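Local coordinates for putative peptidase (Parabacteroides merdae, PDB 4L8K), which is a putative peptidase of family S41 with a tricorn-like C1 domain, and so probably cleaves peptide bonds through a serine-dependent mechanism, at residues 21-24 with 25-28; 64-67 with 68-71; 228-231 with 232-235; 270-273 with 274-278. All blocks are in the same frame, centred on the assembly; numbering follows the deposited sequence.

Contact 1: residues 21-24 with 25-28; sequences ENYC and FFAF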
# COMPACT_ATOMS: atom_id res chain seq x y z
N GLU A 21 -22.83 -0.45 9.44
CA GLU A 21 -22.51 0.63 10.35
C GLU A 21 -21.05 1.08 10.34
O GLU A 21 -20.79 2.22 10.73
CB GLU A 21 -22.91 0.24 11.78
CG GLU A 21 -24.41 -0.04 11.90
CD GLU A 21 -24.95 -0.57 13.21
OE1 GLU A 21 -24.15 -0.92 14.12
OE2 GLU A 21 -26.19 -0.65 13.33
N ASN A 22 -20.09 0.21 9.93
CA ASN A 22 -18.65 0.53 10.01
C ASN A 22 -17.91 0.57 8.67
O ASN A 22 -16.84 1.20 8.62
CB ASN A 22 -17.95 -0.45 10.94
CG ASN A 22 -18.55 -0.48 12.32
OD1 ASN A 22 -18.31 0.40 13.14
ND2 ASN A 22 -19.41 -1.45 12.57
N TYR A 23 -18.42 -0.08 7.61
CA TYR A 23 -17.75 -0.08 6.29
C TYR A 23 -17.78 1.36 5.72
O TYR A 23 -18.84 2.00 5.71
CB TYR A 23 -18.37 -1.11 5.33
CG TYR A 23 -17.56 -1.31 4.08
CD1 TYR A 23 -16.37 -2.04 4.11
CD2 TYR A 23 -17.94 -0.74 2.87
CE1 TYR A 23 -15.60 -2.22 2.97
CE2 TYR A 23 -17.17 -0.90 1.72
CZ TYR A 23 -16.00 -1.64 1.77
OH TYR A 23 -15.23 -1.80 0.65
N CYS A 24 -16.61 1.87 5.33
CA CYS A 24 -16.41 3.27 4.93
C CYS A 24 -16.58 3.58 3.45
O CYS A 24 -16.59 4.77 3.11
CB CYS A 24 -15.02 3.74 5.38
SG CYS A 24 -14.71 3.56 7.15
N PHE A 25 -16.67 2.56 2.55
CA PHE A 25 -16.60 2.88 1.13
C PHE A 25 -17.80 2.48 0.29
O PHE A 25 -17.65 2.35 -0.93
CB PHE A 25 -15.30 2.27 0.56
CG PHE A 25 -14.09 2.72 1.35
CD1 PHE A 25 -13.62 4.03 1.25
CD2 PHE A 25 -13.49 1.87 2.27
CE1 PHE A 25 -12.52 4.46 2.01
CE2 PHE A 25 -12.42 2.31 3.06
CZ PHE A 25 -11.93 3.60 2.92
N PHE A 26 -19.00 2.42 0.89
CA PHE A 26 -20.24 2.07 0.17
C PHE A 26 -20.55 3.01 -1.02
O PHE A 26 -21.03 2.54 -2.05
CB PHE A 26 -21.45 2.04 1.12
CG PHE A 26 -21.52 0.80 1.97
CD1 PHE A 26 -21.54 -0.46 1.39
CD2 PHE A 26 -21.63 0.90 3.36
CE1 PHE A 26 -21.63 -1.61 2.18
CE2 PHE A 26 -21.73 -0.25 4.14
CZ PHE A 26 -21.74 -1.50 3.55
N ALA A 27 -20.21 4.32 -0.91
CA ALA A 27 -20.42 5.33 -1.95
C ALA A 27 -19.63 5.04 -3.24
O ALA A 27 -20.01 5.55 -4.30
CB ALA A 27 -20.04 6.71 -1.43
N PHE A 28 -18.57 4.21 -3.17
CA PHE A 28 -17.71 3.87 -4.30
C PHE A 28 -17.98 2.47 -4.84
O PHE A 28 -17.20 1.98 -5.65
CB PHE A 28 -16.23 4.00 -3.88
CG PHE A 28 -15.92 5.34 -3.24
CD1 PHE A 28 -16.08 5.51 -1.87
CD2 PHE A 28 -15.52 6.42 -4.00
CE1 PHE A 28 -15.86 6.75 -1.28
CE2 PHE A 28 -15.29 7.67 -3.41
CZ PHE A 28 -15.46 7.82 -2.05
O HOH W 1 -19.75 3.54 3.57
O HOH W 2 -19.21 5.44 1.42

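Contact 2: residues 64-67 with 68-71; sequences VKDG and HTNL. With MPD ((4S)-2-methyl-2,4-pentanediol), chain F; PO4 (phosphate ion), chain E.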
# COMPACT_ATOMS: atom_id res chain seq x y z
N VAL A 64 -18.82 -6.14 -2.18
CA VAL A 64 -18.20 -4.81 -2.20
C VAL A 64 -16.85 -4.85 -2.96
O VAL A 64 -16.21 -3.82 -3.04
CB VAL A 64 -18.06 -4.11 -0.82
CG1 VAL A 64 -19.43 -3.87 -0.19
CG2 VAL A 64 -17.12 -4.86 0.13
N LYS A 65 -16.43 -6.01 -3.51
CA LYS A 65 -15.21 -6.16 -4.33
C LYS A 65 -14.02 -5.41 -3.73
O LYS A 65 -13.42 -4.54 -4.38
CB LYS A 65 -15.49 -5.67 -5.77
CG LYS A 65 -16.58 -6.48 -6.46
CD LYS A 65 -16.92 -5.85 -7.79
CE LYS A 65 -18.07 -6.52 -8.50
NZ LYS A 65 -17.78 -7.94 -8.84
N ASP A 66 -13.69 -5.76 -2.47
CA ASP A 66 -12.66 -5.08 -1.70
C ASP A 66 -11.56 -6.06 -1.24
O ASP A 66 -11.81 -6.97 -0.43
CB ASP A 66 -13.34 -4.40 -0.50
CG ASP A 66 -12.42 -3.61 0.39
OD1 ASP A 66 -11.21 -3.53 0.08
OD2 ASP A 66 -12.90 -3.07 1.40
N GLY A 67 -10.33 -5.81 -1.71
CA GLY A 67 -9.16 -6.62 -1.38
C GLY A 67 -8.76 -6.47 0.07
O GLY A 67 -7.98 -7.28 0.58
N HIS A 68 -9.30 -5.46 0.75
CA HIS A 68 -8.98 -5.18 2.15
C HIS A 68 -10.01 -5.77 3.11
O HIS A 68 -9.80 -5.68 4.30
CB HIS A 68 -8.78 -3.66 2.37
CG HIS A 68 -7.54 -3.20 1.66
ND1 HIS A 68 -6.28 -3.41 2.22
CD2 HIS A 68 -7.38 -2.78 0.39
CE1 HIS A 68 -5.41 -3.03 1.29
NE2 HIS A 68 -6.02 -2.63 0.18
N THR A 69 -11.07 -6.40 2.60
CA THR A 69 -12.13 -7.01 3.40
C THR A 69 -11.95 -8.52 3.46
O THR A 69 -11.77 -9.16 2.41
CB THR A 69 -13.53 -6.59 2.87
OG1 THR A 69 -13.70 -5.20 3.13
CG2 THR A 69 -14.67 -7.36 3.52
N ASN A 70 -12.03 -9.09 4.68
CA ASN A 70 -11.91 -10.54 4.91
C ASN A 70 -12.79 -11.03 6.06
O ASN A 70 -12.96 -10.35 7.06
CB ASN A 70 -10.44 -10.92 5.24
CG ASN A 70 -9.44 -10.42 4.23
OD1 ASN A 70 -8.85 -9.34 4.39
ND2 ASN A 70 -9.24 -11.16 3.15
N LEU A 71 -13.30 -12.25 5.92
CA LEU A 71 -14.03 -12.98 6.96
C LEU A 71 -13.07 -14.06 7.44
O LEU A 71 -12.55 -14.81 6.61
CB LEU A 71 -15.36 -13.56 6.45
CG LEU A 71 -16.24 -14.29 7.50
CD1 LEU A 71 -16.78 -13.32 8.56
CD2 LEU A 71 -17.40 -15.00 6.81
C1 MPD F . -6.07 -6.62 4.14
C2 MPD F . -5.13 -6.84 2.98
O2 MPD F . -5.87 -6.58 1.78
CM MPD F . -3.99 -5.87 3.05
C3 MPD F . -4.59 -8.29 2.96
C4 MPD F . -5.66 -9.30 3.46
O4 MPD F . -6.77 -9.43 2.57
C5 MPD F . -5.05 -10.64 3.80
P PO4 E . -5.82 -1.89 5.73
O1 PO4 E . -6.98 -1.01 6.16
O2 PO4 E . -4.89 -1.06 4.79
O3 PO4 E . -5.05 -2.36 6.99
O4 PO4 E . -6.37 -3.10 4.94
O HOH W 3 -10.14 -9.55 0.34

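Contact 3: residues 228-231 with 232-235; sequences FVNV and MRLL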
# COMPACT_ATOMS: atom_id res chain seq x y z
N PHE A 228 2.85 5.77 2.66
CA PHE A 228 4.24 6.17 2.39
C PHE A 228 4.32 6.77 0.96
O PHE A 228 4.89 7.85 0.76
CB PHE A 228 5.20 4.95 2.54
CG PHE A 228 6.62 5.22 2.10
CD1 PHE A 228 7.49 5.96 2.91
CD2 PHE A 228 7.10 4.75 0.87
CE1 PHE A 228 8.81 6.21 2.51
CE2 PHE A 228 8.41 5.03 0.47
CZ PHE A 228 9.26 5.75 1.29
N VAL A 229 3.77 6.03 -0.03
CA VAL A 229 3.76 6.44 -1.44
C VAL A 229 3.01 7.79 -1.56
O VAL A 229 3.50 8.70 -2.22
CB VAL A 229 3.16 5.33 -2.33
CG1 VAL A 229 2.83 5.85 -3.74
CG2 VAL A 229 4.13 4.15 -2.43
N ASN A 230 1.88 7.92 -0.85
CA ASN A 230 1.07 9.13 -0.84
C ASN A 230 1.90 10.36 -0.42
O ASN A 230 1.73 11.43 -1.01
CB ASN A 230 -0.11 8.96 0.09
CG ASN A 230 -1.03 10.17 0.15
OD1 ASN A 230 -1.38 10.79 -0.85
ND2 ASN A 230 -1.44 10.53 1.34
N VAL A 231 2.76 10.22 0.59
CA VAL A 231 3.59 11.33 1.07
C VAL A 231 4.71 11.61 0.07
O VAL A 231 4.96 12.77 -0.26
CB VAL A 231 4.14 11.06 2.51
CG1 VAL A 231 5.04 12.21 2.99
CG2 VAL A 231 3.00 10.82 3.49
N MSE A 232 5.37 10.55 -0.43
CA MSE A 232 6.52 10.67 -1.32
C MSE A 232 6.16 11.38 -2.63
O MSE A 232 6.94 12.24 -3.04
CB MSE A 232 7.15 9.29 -1.59
CG MSE A 232 7.79 8.68 -0.33
SE MSE A 232 9.38 9.61 0.32
CE MSE A 232 10.56 9.07 -1.05
N ARG A 233 4.97 11.10 -3.22
CA ARG A 233 4.57 11.74 -4.48
C ARG A 233 4.25 13.23 -4.34
O ARG A 233 4.01 13.89 -5.36
CB ARG A 233 3.39 11.00 -5.16
CG ARG A 233 2.17 10.71 -4.30
CD ARG A 233 1.26 11.90 -4.13
NE ARG A 233 -0.02 11.47 -3.55
CZ ARG A 233 -1.08 11.15 -4.27
NH1 ARG A 233 -1.04 11.23 -5.59
NH2 ARG A 233 -2.20 10.77 -3.67
N LEU A 234 4.24 13.78 -3.10
CA LEU A 234 4.02 15.21 -2.88
C LEU A 234 5.32 15.99 -3.01
O LEU A 234 5.29 17.21 -3.05
CB LEU A 234 3.44 15.48 -1.47
CG LEU A 234 2.15 14.78 -1.04
CD1 LEU A 234 1.87 15.05 0.42
CD2 LEU A 234 0.97 15.24 -1.90
N LEU A 235 6.45 15.29 -3.04
CA LEU A 235 7.77 15.90 -3.01
C LEU A 235 8.32 16.18 -4.41
O LEU A 235 8.18 15.36 -5.33
CB LEU A 235 8.71 15.02 -2.18
CG LEU A 235 8.17 14.67 -0.76
CD1 LEU A 235 9.11 13.73 -0.02
CD2 LEU A 235 7.90 15.94 0.08

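Contact 4: residues 270-273 with 274-278; sequences VLDV and NKQHT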
# COMPACT_ATOMS: atom_id res chain seq x y z
N VAL A 270 -8.48 7.52 4.16
CA VAL A 270 -7.29 8.37 4.10
C VAL A 270 -7.42 9.17 2.81
O VAL A 270 -7.69 8.59 1.74
CB VAL A 270 -5.96 7.59 4.22
CG1 VAL A 270 -4.76 8.45 3.81
CG2 VAL A 270 -5.76 7.04 5.62
N LEU A 271 -7.29 10.51 2.91
CA LEU A 271 -7.41 11.38 1.76
C LEU A 271 -6.09 12.04 1.43
O LEU A 271 -5.30 12.33 2.33
CB LEU A 271 -8.49 12.47 1.99
CG LEU A 271 -9.82 12.05 2.64
CD1 LEU A 271 -10.66 13.24 2.97
CD2 LEU A 271 -10.58 11.09 1.76
N ASP A 272 -5.87 12.33 0.14
CA ASP A 272 -4.67 13.05 -0.26
C ASP A 272 -4.86 14.58 0.01
O ASP A 272 -5.88 14.98 0.58
CB ASP A 272 -4.32 12.74 -1.74
CG ASP A 272 -5.35 13.11 -2.79
OD1 ASP A 272 -6.18 14.03 -2.53
OD2 ASP A 272 -5.30 12.54 -3.90
N VAL A 273 -3.89 15.42 -0.38
CA VAL A 273 -3.94 16.87 -0.15
C VAL A 273 -5.11 17.54 -0.95
O VAL A 273 -5.50 18.66 -0.64
CB VAL A 273 -2.59 17.59 -0.42
CG1 VAL A 273 -1.54 17.15 0.59
CG2 VAL A 273 -2.11 17.37 -1.87
N ASN A 274 -5.68 16.85 -1.94
CA ASN A 274 -6.81 17.36 -2.73
C ASN A 274 -8.13 16.76 -2.21
O ASN A 274 -9.17 16.89 -2.86
CB ASN A 274 -6.64 17.06 -4.23
CG ASN A 274 -5.31 17.52 -4.77
OD1 ASN A 274 -4.88 18.66 -4.58
ND2 ASN A 274 -4.61 16.62 -5.42
N LYS A 275 -8.06 16.10 -1.01
CA LYS A 275 -9.17 15.47 -0.30
C LYS A 275 -9.78 14.30 -1.12
O LYS A 275 -10.96 13.97 -0.97
CB LYS A 275 -10.22 16.51 0.11
CG LYS A 275 -9.72 17.40 1.24
CD LYS A 275 -10.69 18.51 1.59
CE LYS A 275 -10.11 19.37 2.69
NZ LYS A 275 -10.98 20.53 2.99
N GLN A 276 -8.95 13.65 -1.96
CA GLN A 276 -9.36 12.48 -2.75
C GLN A 276 -8.92 11.20 -2.05
O GLN A 276 -7.84 11.14 -1.46
CB GLN A 276 -8.81 12.55 -4.19
CG GLN A 276 -9.14 13.85 -4.95
CD GLN A 276 -10.63 14.21 -5.04
OE1 GLN A 276 -11.54 13.38 -5.17
NE2 GLN A 276 -10.92 15.47 -4.83
N HIS A 277 -9.79 10.17 -2.11
CA HIS A 277 -9.57 8.86 -1.48
C HIS A 277 -8.39 8.12 -2.11
O HIS A 277 -8.29 8.05 -3.34
CB HIS A 277 -10.84 8.02 -1.57
CG HIS A 277 -11.92 8.50 -0.68
ND1 HIS A 277 -12.14 7.93 0.56
CD2 HIS A 277 -12.79 9.53 -0.84
CE1 HIS A 277 -13.13 8.61 1.10
NE2 HIS A 277 -13.54 9.59 0.30
N THR A 278 -7.49 7.57 -1.27
CA THR A 278 -6.31 6.79 -1.70
C THR A 278 -6.53 5.28 -1.44
O THR A 278 -5.67 4.46 -1.77
CB THR A 278 -5.04 7.28 -0.94
OG1 THR A 278 -5.21 7.05 0.46
CG2 THR A 278 -4.73 8.76 -1.21
O HOH W 4 -9.69 6.65 1.15
O HOH W 5 -5.34 13.85 -6.18

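Contact 1: residues 21-24 with 25-28
Tyr-23 and Phe-26 meet as an edge-to-face (T-shaped) aromatic pair. The edge of the tyrosine points at the face of the phenylalanine, with ring centroids 5.0 Å apart and planes at 60°. Tyr-23 CD2 sits over the centre of the Phe-26 ring. Behind it, Tyr-23 CB touches the rim of that ring at Phe-26 CE2, 3.7 Å away. The phenol ring is aimed there because Tyr-23 CG lies anti to the backbone N (chi1 -169°), which turns the ring forward, to lie by Phe-25 and Phe-26. With an alanine in place of Phe-26, the Tyr-23 edge would probably lose the face it points into, and a gap would open beside His-190 and Trp-33, whose rings also meet Phe-26.

Phe-25 turns its ring to Cys-24 instead. Cys-24 CB makes a CH-pi contact 3.9 Å from the Phe-25 centroid, 13° off the ring normal. Its SG stands further out, in an oblique sulfur-aromatic contact. Phe-25 CB also packs on Tyr-23 CE2 at 3.9 Å, the two side chains crossing at about a right angle.

This is the exit from helix 8-22, in the part of the chain related to the tricorn protease C1 domain. Tyr-23 is the first residue to leave helical geometry, and a short 3-10 segment follows at 26-27.

Two waters join the polar backbone across the bend. The first donates to Tyr-23 O and accepts from Phe-26 N at 3.0 Å. The second donates to Cys-24 O and accepts from Ala-27 N at 2.8 Å. Tyr-23 OH reaches beyond the bend to hydrogen-bond Asp-66 OD2.

Contact 2: residues 64-67 with 68-71
Asp-66 to Thr-69 form a type I beta turn that leads into strand 70-72, with an Asx turn at its start. The turn is closed by Thr-69 N, which donates to Asp-66 O at 3.2 Å. The Asp-66 carboxylate also binds the loop. OD1 accepts from His-68 N at 2.8 Å, and OD2 accepts from Thr-69 OG1 at 2.9 Å. Both donors come from well above the carboxylate plane. Asp-66 CG stands anti to its own N (chi1 -178°), which swings the carboxylate over the turn. Replacing Asp-66 by an alanine would probably leave His-68 N and the Thr-69 hydroxyl without their acceptor and the loop freer to shift.

His-68 projects from the turn to a bound phosphate, and its ND1 donates to PO4 O4 at 2.7 Å. Its NE2 is bonded to Gly-246 O, and the two bonds together should restrain the ring's rotation. MPD O2 lies over one face of the ring, and MPD O4 donates to Asn-70 OD1. Phosphate and MPD both probably come from the crystallisation liquor.

The loop runs from helix 50-61 to strand 70-72. That strand pairs with strand 262-266, while Leu-71 packs on helices 8-22 and 50-61.

Contact 3: residues 228-231 with 232-235
Arg-233 folds back over the last turn of helix 224-232 to grip Asn-230. Its CB lies beside Val-229 O. CG sits between the backbone N and the carbonyl carbon (chi1 51°), the crowded position, and so comes within 3.2 Å of Val-229 O. The chain then bends at chi2, and CD rests 3.2 Å from Asn-230 O. NE is shared: it makes a weak bond to Asn-230 O and a better one, 3.1 Å, to Asn-230 OD1. At the tip, Arg-233 NH2 donates to the same Asn-230 OD1 at 2.9 Å. NE and NH2 therefore hold one oxygen side-on. That oxygen lies in the guanidinium plane, but the amide itself is turned 71° from it. Two bonds to OD1 hold that oxygen and probably limit the turning of the amide.

Phe-228 and Met-232, modelled as selenomethionine, pair one turn apart. Met-232 CG lies over the phenylalanine face, 3.8 Å from the centroid and offset toward the rim. SE stands 4.6 Å from the centroid of the Phe-228 ring, placed obliquely, in a Met-aromatic contact. Phe-128 and Phe-152 meet the same phenylalanine ring, so the pair belongs to a wider apolar cluster.

The backbone records the end of the helix. Met-232 N bonds to Phe-228 O and Arg-233 N to Val-229 O, both with helical spacing. Leu-234 N then turns to Val-231 O at 3.1 Å, one residue closer. A type I turn from Met-232 to Leu-235 overlaps it. This is the C-terminal end of helix 224-232, which joins the neighbouring parallel strands 213-217 and 238-242 in a beta-alpha-beta crossover of the S41 domain.

Contact 4: residues 270-273 with 274-278
The His-277 ring carries Leu-271 CD2 squarely on one face, 3.5 Å from the centroid and 5° off the normal. The leucine runs alongside the imidazole in the same direction. The Phe-28 ring also meets the His-277 ring. His-277 ND1 hydrogen-bonds a water that donates to Val-270 O. The Asp-272 carboxylate is held differently. Its OD1 accepts Asn-274 N and Gln-276 N, each at 2.9 Å, from opposite faces of the plane. Asp-272 CG is tucked between its backbone N and carbonyl carbon (chi1 61°), which places OD1 inside the turn. OD2 takes a water that also bonds Asn-274 ND2.

These bonds tie up a tight hairpin-like turn. Lys-275 N donates to Asp-272 O in a type I turn, and the positive phi of Lys-275 brings Gln-276 back alongside Asp-272. Asp-272 N then bonds Gln-276 O at 2.8 Å. Further out, Val-270 O accepts twice from one residue, from Thr-278 N and from Thr-278 OG1. A single antiparallel bridge pairs Leu-271 with His-277.

Strand 270-271 is at one border of a three-stranded sheet, bonded to strand 177-182 through Tyr-181. Asp-272 and Thr-278 face helix 224-232 at Asn-230.

Contact 1 is tied to contact 2 by Tyr-23 OH and Asp-66 OD2, a probable hydrogen bond of 2.8 Å. It meets contact 4 where Phe-28 CZ packs 3.4 Å from His-277 CD2, joining the helical N-terminal part to the S41 peptidase part of the chain. Contacts 3 and 4 touch through Arg-233 NH2 and Asp-272 OD2, a long, weak ion pair of 3.6 Å. Contacts 2 and 3 do not touch; their nearest atoms are about 12 Å apart. The phosphate held by contact 2 is also bonded by Ser-223, just before the helix of contact 3. This is consistent with a pocket between the two parts of the chain, perhaps the active-site cleft.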